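Local coordinates for ABC-type transport system, sugar-family extracellular solute-binding protein (Peptoclostridium difficile 630, PDB 6HNI), which binds tyrosine between its two lobes, probably for delivery to an ABC transporter, and is a lipoprotein with adhesive properties, at residues F89-P94 / L109-S114. The protein carries 1 engineered substitution. Residues are numbered along the deposited sequence; the frame is centred on the assembly and turned at random.
Sequences FAISTP and LITAVS. With TYR (tyrosine), chain B.
Phe89 reaches across to Thr111, its CE1 lying 3.4 Å from Thr111 CG2 in an oblique approach. With CG anti to the backbone N (chi1 174°), the ring swings toward the neighbouring strand, and Ile91 CG1 lies over one of its faces, offset toward the rim. Thr111 CG2 also packs beside Ile91 CG1 at 3.9 Å; with this methyl turned to the Phe89 and Ile91 side chains, Thr111 OG1, anti to N, hydrogen-bonds Thr135 OG1 on strand 132-136. Backbone bonds tie the strands in parallel register: Ala90 N to Leu109 O (2.8 Å), Thr111 N to Ala90 O and Ser92 N to Thr111 O. These are neighbouring strands of the five-stranded parallel sheet, joined by helix 93-102 in a beta-alpha-beta crossover, and their C-terminal ends open into the tyrosine pocket of this periplasmic-binding-protein fold. Ser92 holds the N-cap position of that helix, its OG hydrogen-bonded to Ser95 OG. The ligand carboxylate meets the first turn, where the helix N-terminus would probably help stabilise its charge: Thr93 N donates an almost straight bond to O of the bound tyrosine (2.8 Å, 176°). Thr93 OG1 donates to the other oxygen, OXT, at 2.6 Å, and Val113 CG1 packs against this hydroxyl. Ser114 grips the ligand twice, its N donating to OXT (3.1 Å) and its OG accepting from the ligand amino N (2.9 Å).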
loop_
_atom_site.group_PDB
_atom_site.type_symbol
_atom_site.label_atom_id
_atom_site.label_comp_id
_atom_site.label_asym_id
_atom_site.label_seq_id
_atom_site.Cartn_x
_atom_site.Cartn_y
_atom_site.Cartn_z
ATOM N N PHE A 89 -8.418 7.968 -11.564
ATOM C CA PHE A 89 -7.532 7.874 -10.404
ATOM C C PHE A 89 -7.636 6.407 -9.901
ATOM O O PHE A 89 -8.699 5.958 -9.514
ATOM C CB PHE A 89 -8.018 8.844 -9.329
ATOM C CG PHE A 89 -7.298 8.778 -7.998
ATOM C CD1 PHE A 89 -5.913 8.619 -7.910
ATOM C CD2 PHE A 89 -8.015 8.925 -6.840
ATOM C CE1 PHE A 89 -5.303 8.531 -6.634
ATOM C CE2 PHE A 89 -7.411 8.870 -5.593
ATOM C CZ PHE A 89 -6.042 8.699 -5.527
ATOM N N ALA A 90 -6.470 5.762 -9.958
ATOM C CA ALA A 90 -6.399 4.285 -9.609
ATOM C C ALA A 90 -5.563 4.112 -8.341
ATOM O O ALA A 90 -4.409 4.553 -8.247
ATOM C CB ALA A 90 -5.814 3.495 -10.788
ATOM N N ILE A 91 -6.163 3.378 -7.383
ATOM C CA ILE A 91 -5.602 3.220 -6.076
ATOM C C ILE A 91 -5.284 1.725 -5.925
ATOM O O ILE A 91 -6.211 0.931 -5.803
ATOM C CB ILE A 91 -6.577 3.676 -4.972
ATOM C CG1 ILE A 91 -6.987 5.167 -5.173
ATOM C CG2 ILE A 91 -6.020 3.439 -3.589
ATOM C CD1 ILE A 91 -8.123 5.517 -4.258
ATOM N N SER A 92 -3.972 1.475 -5.870
ATOM C CA SER A 92 -3.313 0.120 -5.800
ATOM C C SER A 92 -2.855 -0.340 -7.156
ATOM O O SER A 92 -3.396 -0.004 -8.214
ATOM C CB SER A 92 -4.195 -0.962 -5.162
ATOM O OG SER A 92 -5.089 -1.513 -6.108
ATOM N N THR A 93 -1.893 -1.312 -7.111
ATOM C CA THR A 93 -1.356 -1.912 -8.306
ATOM C C THR A 93 -2.428 -2.620 -9.135
ATOM O O THR A 93 -2.505 -2.427 -10.330
ATOM C CB THR A 93 -0.110 -2.762 -8.025
ATOM O OG1 THR A 93 0.929 -1.949 -7.520
ATOM C CG2 THR A 93 0.368 -3.491 -9.253
ATOM N N PRO A 94 -3.194 -3.556 -8.524
ATOM C CA PRO A 94 -4.241 -4.199 -9.326
ATOM C C PRO A 94 -5.240 -3.244 -10.006
ATOM O O PRO A 94 -5.597 -3.446 -11.189
ATOM C CB PRO A 94 -4.903 -5.181 -8.336
ATOM C CG PRO A 94 -3.872 -5.392 -7.274
ATOM C CD PRO A 94 -3.192 -4.046 -7.147
ATOM N N LEU A 109 -3.984 8.558 -13.184
ATOM C CA LEU A 109 -3.115 8.916 -12.072
ATOM C C LEU A 109 -3.237 7.776 -11.071
ATOM O O LEU A 109 -4.312 7.437 -10.652
ATOM C CB LEU A 109 -3.516 10.242 -11.423
ATOM C CG LEU A 109 -3.066 11.477 -12.252
ATOM C CD1 LEU A 109 -3.607 12.638 -11.518
ATOM C CD2 LEU A 109 -1.566 11.602 -12.345
ATOM N N ILE A 110 -2.076 7.288 -10.670
ATOM C CA ILE A 110 -2.004 6.156 -9.705
ATOM C C ILE A 110 -1.573 6.672 -8.364
ATOM O O ILE A 110 -0.902 7.702 -8.210
ATOM C CB ILE A 110 -1.004 5.077 -10.229
ATOM C CG1 ILE A 110 0.417 5.527 -10.177
ATOM C CG2 ILE A 110 -1.441 4.618 -11.591
ATOM C CD1 ILE A 110 1.490 4.581 -10.713
ATOM N N THR A 111 -1.862 5.871 -7.328
ATOM C CA THR A 111 -1.266 6.034 -6.031
ATOM C C THR A 111 -1.222 4.610 -5.385
ATOM O O THR A 111 -1.902 3.674 -5.887
ATOM C CB THR A 111 -2.021 6.946 -5.084
ATOM O OG1 THR A 111 -1.206 7.260 -3.921
ATOM C CG2 THR A 111 -3.376 6.443 -4.678
ATOM N N ALA A 112 -0.422 4.521 -4.331
ATOM C CA ALA A 112 -0.294 3.206 -3.563
ATOM C C ALA A 112 0.138 2.127 -4.505
ATOM O O ALA A 112 -0.314 0.976 -4.310
ATOM C CB ALA A 112 -1.582 2.887 -2.885
ATOM N N VAL A 113 1.026 2.421 -5.425
ATOM C CA VAL A 113 1.645 1.456 -6.330
ATOM C C VAL A 113 3.098 1.373 -5.964
ATOM O O VAL A 113 3.853 2.312 -6.037
ATOM C CB VAL A 113 1.481 1.855 -7.800
ATOM C CG1 VAL A 113 2.309 0.992 -8.745
ATOM C CG2 VAL A 113 0.030 1.840 -8.166
ATOM N N SER A 114 3.555 0.148 -5.552
ATOM C CA SER A 114 4.887 0.025 -5.029
ATOM C C SER A 114 5.966 0.233 -6.051
ATOM O O SER A 114 6.992 0.844 -5.757
ATOM C CB SER A 114 5.102 -1.385 -4.388
ATOM O OG SER A 114 4.213 -1.631 -3.350
HETATM N N TYR B . 1.560 -1.146 -2.361
HETATM C CA TYR B . 0.284 -1.799 -2.704
HETATM C C TYR B . 0.154 -1.897 -4.216
HETATM O O TYR B . -0.915 -2.271 -4.683
HETATM C CB TYR B . -0.923 -1.178 -1.973
HETATM C CG TYR B . -0.864 -1.371 -0.494
HETATM C CD1 TYR B . -0.992 -2.683 0.050
HETATM C CD2 TYR B . -0.623 -0.366 0.394
HETATM C CE1 TYR B . -0.858 -2.887 1.398
HETATM C CE2 TYR B . -0.488 -0.555 1.753
HETATM C CZ TYR B . -0.603 -1.865 2.273
HETATM O OH TYR B . -0.462 -2.078 3.630
HETATM O OXT TYR B . 1.120 -1.704 -4.925
#